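Local atomic coordinates of AdeR (PDB entry 5X5L), a protein that probably acts as a two-component response regulator that controls transcription, here represented by its C-terminal DNA-binding domain bound to an intercistronic region. Residues N29-L32 against T33-K36; V48-R51 against G52-M55. All coordinates share one frame; numbering follows the deposited sequence.

Overall arrangement
Both contacts are N-terminal helix caps in the winged-helix DNA-binding domain, and they come in series along the chain: contact 1 starts helix 32-41, and contact 2 starts helix 51-58 just after strand 48-50. Their centres lie about 16 Å apart, with nearest atoms about 7 Å apart, so they do not touch. Each is a threonine-glutamate capping box, T31 with E34 and T50 with E53. Both also meet DNA phosphates, but differently. In contact 1 the capping threonine and the first helical turn bind DT15 of chain J, whereas in contact 2 R51 reaches DG5 of chain I through a single weak bond. Helix 66-81 adjoins both.

Contact 1. Residues N29-L32 against T33-K36; sequences NLTL and TEYK. With nucleotides of chain J.
The T31 carbonyl O accepts from Y35 N at 2.8 Å and the L32 carbonyl O from K36 N at 3.0 Å, two i-to-i+4 bonds that establish the first turn of helix 32-41 straight after the loop. T31, the N-cap residue, and E34 cap the start of the helix reciprocally. T31 OG1 lies between its own backbone N and carbonyl carbon (chi1 76°), a rotation that turns it to E34 N, 3.0 Å away. In return the extended E34 side chain reaches back so that OE1 accepts from T31 N at 3.0 Å. That N-H points almost straight at the oxygen (168°) but meets it from above the carboxylate plane, 50° out of it. The T31 methyl CG2 packs against the same carboxylate. E34 OE1 also forms a salt bridge with K79 of helix 66-81, so one oxygen ties the cap to a second helix. Ahead of the cap, L30 lays CB and CG against E34 CB, while its CD2 reaches the E34 carbonyl.

The phosphate of DT15 of chain J sits at this helix start. T31 OG1, already an acceptor from E34 N, donates to OP2 of DT15 at 3.1 Å, and T33 N donates to OP1 of DT15 at 2.8 Å. T33 OG1 is within bonding distance of both OP1 and O5' of that nucleotide, and which one takes its proton is unsettled. The helix dipole would probably add to the attraction. This is a capping box whose N-cap threonine doubles as a DNA phosphate ligand, at the first helix of an OmpR/PhoB-type winged-helix domain.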
ATOM      1  N   ASN C  29       5.451 -11.426  13.477  1.00 54.73           N
ATOM      2  CA  ASN C  29       4.322 -11.971  12.732  1.00 54.68           C
ATOM      3  C   ASN C  29       3.139 -12.044  13.694  1.00 52.61           C
ATOM      4  O   ASN C  29       2.907 -13.070  14.333  1.00 52.83           O
ATOM      5  CB  ASN C  29       4.678 -13.351  12.151  1.00 57.12           C
ATOM      6  CG  ASN C  29       3.691 -13.824  11.094  1.00 57.88           C
ATOM      7  OD1 ASN C  29       2.460 -13.705  11.279  1.00 56.37           O
ATOM      8  ND2 ASN C  29       4.233 -14.412   9.977  1.00 60.64           N
ATOM      9  N   LEU C  30       2.392 -10.943  13.772  1.00 50.94           N
ATOM     10  CA  LEU C  30       1.202 -10.872  14.589  1.00 49.25           C
ATOM     11  C   LEU C  30      -0.061 -11.138  13.781  1.00 49.36           C
ATOM     12  O   LEU C  30      -0.134 -10.797  12.632  1.00 50.22           O
ATOM     13  CB  LEU C  30       1.110  -9.490  15.246  1.00 47.76           C
ATOM     14  CG  LEU C  30       1.966  -9.401  16.534  1.00 47.52           C
ATOM     15  CD1 LEU C  30       3.417  -9.537  16.285  1.00 49.03           C
ATOM     16  CD2 LEU C  30       1.649  -8.136  17.324  1.00 46.29           C
ATOM     17  N   THR C  31      -1.045 -11.663  14.484  1.00 48.61           N
ATOM     18  CA  THR C  31      -2.387 -11.817  13.966  1.00 48.69           C
ATOM     19  C   THR C  31      -3.054 -10.434  14.083  1.00 47.41           C
ATOM     20  O   THR C  31      -2.516  -9.545  14.742  1.00 46.43           O
ATOM     21  CB  THR C  31      -3.190 -12.853  14.792  1.00 48.59           C
ATOM     22  OG1 THR C  31      -3.589 -12.269  16.023  1.00 46.95           O
ATOM     23  CG2 THR C  31      -2.443 -14.173  15.013  1.00 49.92           C
ATOM     24  N   LEU C  32      -4.212 -10.252  13.451  1.00 47.76           N
ATOM     25  CA  LEU C  32      -4.951  -8.989  13.542  1.00 47.00           C
ATOM     26  C   LEU C  32      -5.360  -8.668  14.976  1.00 45.55           C
ATOM     27  O   LEU C  32      -5.150  -7.546  15.432  1.00 44.84           O
ATOM     28  CB  LEU C  32      -6.191  -8.999  12.644  1.00 48.11           C
ATOM     29  CG  LEU C  32      -6.982  -7.684  12.571  1.00 47.93           C
ATOM     30  CD1 LEU C  32      -6.148  -6.571  11.955  1.00 48.17           C
ATOM     31  CD2 LEU C  32      -8.248  -7.869  11.754  1.00 49.44           C
ATOM     32  N   THR C  33      -5.949  -9.640  15.675  1.00 45.43           N
ATOM     33  CA  THR C  33      -6.280  -9.477  17.094  1.00 44.38           C
ATOM     34  C   THR C  33      -5.053  -9.075  17.909  1.00 43.68           C
ATOM     35  O   THR C  33      -5.091  -8.106  18.655  1.00 43.05           O
ATOM     36  CB  THR C  33      -6.883 -10.765  17.692  1.00 44.71           C
ATOM     37  OG1 THR C  33      -8.039 -11.105  16.929  1.00 45.69           O
ATOM     38  CG2 THR C  33      -7.276 -10.546  19.148  1.00 43.91           C
ATOM     39  N   GLU C  34      -3.969  -9.829  17.735  1.00 44.19           N
ATOM     40  CA  GLU C  34      -2.688  -9.567  18.410  1.00 44.04           C
ATOM     41  C   GLU C  34      -2.141  -8.161  18.112  1.00 43.83           C
ATOM     42  O   GLU C  34      -1.634  -7.491  19.006  1.00 43.51           O
ATOM     43  CB  GLU C  34      -1.660 -10.638  18.042  1.00 45.15           C
ATOM     44  CG  GLU C  34      -1.948 -12.012  18.645  1.00 45.69           C
ATOM     45  CD  GLU C  34      -1.182 -13.170  17.993  1.00 47.34           C
ATOM     46  OE1 GLU C  34      -0.310 -12.938  17.124  1.00 48.12           O
ATOM     47  OE2 GLU C  34      -1.458 -14.335  18.357  1.00 48.15           O
ATOM     48  N   TYR C  35      -2.248  -7.720  16.862  1.00 44.30           N
ATOM     49  CA  TYR C  35      -1.838  -6.360  16.482  1.00 44.38           C
ATOM     50  C   TYR C  35      -2.662  -5.306  17.226  1.00 43.71           C
ATOM     51  O   TYR C  35      -2.120  -4.318  17.707  1.00 43.74           O
ATOM     52  CB  TYR C  35      -1.985  -6.141  14.965  1.00 45.32           C
ATOM     53  CG  TYR C  35      -1.651  -4.733  14.536  1.00 45.69           C
ATOM     54  CD1 TYR C  35      -0.334  -4.386  14.227  1.00 46.43           C
ATOM     55  CD2 TYR C  35      -2.630  -3.751  14.446  1.00 45.65           C
ATOM     56  CE1 TYR C  35      -0.005  -3.093  13.825  1.00 47.07           C
ATOM     57  CE2 TYR C  35      -2.307  -2.459  14.053  1.00 46.33           C
ATOM     58  CZ  TYR C  35      -0.992  -2.138  13.740  1.00 47.00           C
ATOM     59  OH  TYR C  35      -0.678  -0.853  13.346  1.00 47.94           O
ATOM     60  N   LYS C  36      -3.972  -5.512  17.288  1.00 43.48           N
ATOM     61  CA  LYS C  36      -4.874  -4.574  17.963  1.00 43.22           C
ATOM     62  C   LYS C  36      -4.557  -4.458  19.456  1.00 42.76           C
ATOM     63  O   LYS C  36      -4.533  -3.361  19.993  1.00 42.96           O
ATOM     64  CB  LYS C  36      -6.344  -4.972  17.772  1.00 43.42           C
ATOM     65  CG  LYS C  36      -6.870  -4.734  16.368  1.00 44.36           C
ATOM     66  CD  LYS C  36      -8.387  -4.847  16.290  1.00 44.95           C
ATOM     67  CE  LYS C  36      -8.744  -4.921  14.800  1.00 46.26           C
ATOM     68  NZ  LYS C  36     -10.201  -4.888  14.516  1.00 47.39           N
TER
ATOM     69  P    DT J  15      -6.973 -13.580  15.193  1.00 58.20           P
ATOM     70  OP1  DT J  15      -6.800 -12.140  14.896  1.00 58.01           O
ATOM     71  OP2  DT J  15      -5.944 -14.291  15.991  1.00 58.41           O
ATOM     72  O5'  DT J  15      -8.403 -13.762  15.869  1.00 58.47           O
ATOM     73  C5'  DT J  15      -9.602 -13.750  15.078  1.00 58.56           C
ATOM     74  C4'  DT J  15     -10.534 -14.824  15.586  1.00 59.20           C
ATOM     75  O4'  DT J  15     -10.001 -16.130  15.279  1.00 59.39           O
ATOM     76  C3'  DT J  15     -10.719 -14.789  17.103  1.00 59.65           C
ATOM     77  O3'  DT J  15     -12.087 -14.548  17.420  1.00 60.32           O
ATOM     78  C2'  DT J  15     -10.265 -16.159  17.573  1.00 59.99           C
ATOM     79  C1'  DT J  15     -10.369 -17.005  16.324  1.00 60.04           C
ATOM     80  N1   DT J  15      -9.482 -18.191  16.258  1.00 60.25           N
ATOM     81  C2   DT J  15     -10.045 -19.443  16.130  1.00 61.11           C
ATOM     82  O2   DT J  15     -11.250 -19.633  16.105  1.00 61.76           O
ATOM     83  N3   DT J  15      -9.140 -20.473  16.038  1.00 61.43           N
ATOM     84  C4   DT J  15      -7.761 -20.376  16.062  1.00 61.00           C
ATOM     85  O4   DT J  15      -7.075 -21.390  15.969  1.00 61.54           O
ATOM     86  C5   DT J  15      -7.238 -19.032  16.190  1.00 60.13           C
ATOM     87  C7   DT J  15      -5.756 -18.829  16.233  1.00 59.90           C
ATOM     88  C6   DT J  15      -8.113 -18.022  16.278  1.00 59.80           C
TER

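Contact 2. Residues V48-R51 against G52-M55; sequences VFTR and GELM. With nucleotides of chain I.
T50 and E53 are brought together by two torsions: a chi1 of 58° tucks the T50 hydroxyl in between its N and C, over the start of the helix, and E53 sets CG beside its backbone N (chi1 -68°), from where an extended chain carries the carboxylate back past the helix end. The result is a capping box. T50 OG1 accepts from E53 N at 3.2 Å, and E53 OE1 accepts from T50 N at 3.0 Å through its anti lone pair, the one facing away from OE2. The T50 hydroxyl adds only a weak bond to OE1. OE1 is also salt-bridged to K47, and OE2 accepts from S62 N of a neighbouring subunit, which together restrict how the carboxylate can turn.

The first helical turn follows, with L54 N on T50 O at 3.1 Å and M55 N on R51 O at 2.9 Å. F49 crosses E53 at about a right angle, and its CB packs on L54 CG at 4.0 Å. The R51 side chain runs extended from CG to NE, which forms a salt bridge with D70 of helix 66-81, and NH1 makes a weak, bent bond to OP1 of DG5 of chain I (3.3 Å, 135°). OP2 of that nucleotide lies over one face of the guanidinium.

F49 pairs through its backbone with Y97 of strand 96-98, which links strand 48-50 to the C-terminal wing strands. L54 meets F40 and M41 of helix 32-41, V69 of helix 66-81 and Y97, so the start of helix 51-58 packs against the sheet and both helices.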
ATOM      1  N   VAL C  48      -3.668  -0.544  33.519  1.00 53.53           N
ATOM      2  CA  VAL C  48      -4.276  -1.872  33.588  1.00 52.31           C
ATOM      3  C   VAL C  48      -5.546  -1.842  32.751  1.00 50.98           C
ATOM      4  O   VAL C  48      -6.488  -1.120  33.086  1.00 52.01           O
ATOM      5  CB  VAL C  48      -4.644  -2.270  35.039  1.00 54.06           C
ATOM      6  CG1 VAL C  48      -5.314  -3.642  35.065  1.00 53.01           C
ATOM      7  CG2 VAL C  48      -3.416  -2.239  35.929  1.00 55.91           C
ATOM      8  N   PHE C  49      -5.560  -2.614  31.670  1.00 49.09           N
ATOM      9  CA  PHE C  49      -6.761  -2.792  30.852  1.00 48.06           C
ATOM     10  C   PHE C  49      -7.500  -4.010  31.349  1.00 47.92           C
ATOM     11  O   PHE C  49      -6.880  -5.034  31.612  1.00 47.66           O
ATOM     12  CB  PHE C  49      -6.386  -2.980  29.382  1.00 46.49           C
ATOM     13  CG  PHE C  49      -5.756  -1.765  28.776  1.00 46.79           C
ATOM     14  CD1 PHE C  49      -4.396  -1.510  28.923  1.00 47.21           C
ATOM     15  CD2 PHE C  49      -6.530  -0.851  28.090  1.00 47.00           C
ATOM     16  CE1 PHE C  49      -3.818  -0.386  28.378  1.00 47.74           C
ATOM     17  CE2 PHE C  49      -5.959   0.290  27.538  1.00 47.57           C
ATOM     18  CZ  PHE C  49      -4.593   0.519  27.678  1.00 47.90           C
ATOM     19  N   THR C  50      -8.816  -3.908  31.489  1.00 48.39           N
ATOM     20  CA  THR C  50      -9.628  -5.065  31.868  1.00 48.45           C
ATOM     21  C   THR C  50      -9.814  -5.965  30.642  1.00 46.96           C
ATOM     22  O   THR C  50      -9.517  -5.585  29.509  1.00 46.01           O
ATOM     23  CB  THR C  50     -11.022  -4.658  32.404  1.00 49.85           C
ATOM     24  OG1 THR C  50     -11.732  -3.889  31.420  1.00 49.63           O
ATOM     25  CG2 THR C  50     -10.904  -3.798  33.630  1.00 51.76           C
ATOM     26  N   ARG C  51     -10.297  -7.171  30.889  1.00 47.06           N
ATOM     27  CA  ARG C  51     -10.588  -8.121  29.821  1.00 46.17           C
ATOM     28  C   ARG C  51     -11.725  -7.602  28.948  1.00 46.19           C
ATOM     29  O   ARG C  51     -11.693  -7.776  27.735  1.00 45.44           O
ATOM     30  CB  ARG C  51     -10.915  -9.504  30.387  1.00 46.78           C
ATOM     31  CG  ARG C  51      -9.720 -10.158  31.056  1.00 46.98           C
ATOM     32  CD  ARG C  51     -10.082 -11.404  31.832  1.00 48.10           C
ATOM     33  NE  ARG C  51      -8.919 -12.202  32.169  1.00 48.43           N
ATOM     34  CZ  ARG C  51      -8.092 -11.991  33.193  1.00 49.35           C
ATOM     35  NH1 ARG C  51      -8.278 -10.981  34.032  1.00 50.01           N
ATOM     36  NH2 ARG C  51      -7.055 -12.807  33.375  1.00 49.92           N
ATOM     37  N   GLY C  52     -12.710  -6.960  29.570  1.00 47.38           N
ATOM     38  CA  GLY C  52     -13.815  -6.326  28.855  1.00 47.93           C
ATOM     39  C   GLY C  52     -13.373  -5.244  27.884  1.00 47.37           C
ATOM     40  O   GLY C  52     -13.922  -5.140  26.777  1.00 47.35           O
ATOM     41  N   GLU C  53     -12.389  -4.437  28.287  1.00 47.21           N
ATOM     42  CA  GLU C  53     -11.835  -3.395  27.417  1.00 46.87           C
ATOM     43  C   GLU C  53     -11.071  -3.978  26.244  1.00 45.46           C
ATOM     44  O   GLU C  53     -11.236  -3.528  25.114  1.00 45.38           O
ATOM     45  CB  GLU C  53     -10.909  -2.456  28.182  1.00 47.38           C
ATOM     46  CG  GLU C  53     -11.603  -1.577  29.200  1.00 49.26           C
ATOM     47  CD  GLU C  53     -10.632  -0.681  29.928  1.00 50.10           C
ATOM     48  OE1 GLU C  53      -9.721  -1.191  30.608  1.00 49.83           O
ATOM     49  OE2 GLU C  53     -10.757   0.547  29.797  1.00 51.33           O
ATOM     50  N   LEU C  54     -10.230  -4.971  26.513  1.00 44.67           N
ATOM     51  CA  LEU C  54      -9.472  -5.650  25.459  1.00 43.68           C
ATOM     52  C   LEU C  54     -10.398  -6.364  24.466  1.00 43.72           C
ATOM     53  O   LEU C  54     -10.143  -6.333  23.262  1.00 43.43           O
ATOM     54  CB  LEU C  54      -8.470  -6.636  26.058  1.00 43.37           C
ATOM     55  CG  LEU C  54      -7.340  -6.004  26.882  1.00 43.60           C
ATOM     56  CD1 LEU C  54      -6.601  -7.070  27.690  1.00 43.83           C
ATOM     57  CD2 LEU C  54      -6.375  -5.235  25.993  1.00 43.25           C
ATOM     58  N   MET C  55     -11.471  -6.965  24.970  1.00 44.36           N
ATOM     59  CA  MET C  55     -12.437  -7.675  24.136  1.00 44.85           C
ATOM     60  C   MET C  55     -13.156  -6.734  23.164  1.00 45.47           C
ATOM     61  O   MET C  55     -13.189  -6.983  21.961  1.00 45.56           O
ATOM     62  CB  MET C  55     -13.479  -8.403  25.006  1.00 45.79           C
ATOM     63  CG  MET C  55     -14.162  -9.547  24.281  1.00 46.42           C
ATOM     64  SD  MET C  55     -15.089 -10.638  25.322  1.00 47.64           S
ATOM     65  CE  MET C  55     -16.411  -9.551  25.772  1.00 48.94           C
TER
ATOM     66  P    DG I   5      -7.184 -13.706  36.933  1.00 62.55           P
ATOM     67  OP1  DG I   5      -6.823 -12.283  36.734  1.00 62.52           O
ATOM     68  OP2  DG I   5      -8.476 -14.216  36.406  1.00 63.12           O
ATOM     69  O5'  DG I   5      -5.956 -14.546  36.375  1.00 61.27           O
ATOM     70  C5'  DG I   5      -4.633 -14.317  36.892  1.00 61.02           C
ATOM     71  C4'  DG I   5      -3.585 -15.019  36.058  1.00 60.10           C
ATOM     72  O4'  DG I   5      -3.719 -16.446  36.241  1.00 60.41           O
ATOM     73  C3'  DG I   5      -3.631 -14.785  34.543  1.00 59.15           C
ATOM     74  O3'  DG I   5      -2.279 -14.648  34.084  1.00 58.72           O
ATOM     75  C2'  DG I   5      -4.364 -16.012  34.027  1.00 59.10           C
ATOM     76  C1'  DG I   5      -3.897 -17.088  34.987  1.00 59.81           C
ATOM     77  N9   DG I   5      -4.817 -18.203  35.189  1.00 60.62           N
ATOM     78  C8   DG I   5      -6.146 -18.154  35.544  1.00 61.45           C
ATOM     79  N7   DG I   5      -6.688 -19.337  35.672  1.00 62.45           N
ATOM     80  C5   DG I   5      -5.648 -20.218  35.414  1.00 62.26           C
ATOM     81  C6   DG I   5      -5.623 -21.638  35.416  1.00 63.38           C
ATOM     82  O6   DG I   5      -6.549 -22.427  35.650  1.00 64.77           O
ATOM     83  N1   DG I   5      -4.359 -22.126  35.093  1.00 63.13           N
ATOM     84  C2   DG I   5      -3.258 -21.347  34.813  1.00 62.00           C
ATOM     85  N2   DG I   5      -2.121 -22.002  34.528  1.00 62.34           N
ATOM     86  N3   DG I   5      -3.268 -20.024  34.814  1.00 60.99           N
ATOM     87  C4   DG I   5      -4.485 -19.532  35.123  1.00 61.16           C
TER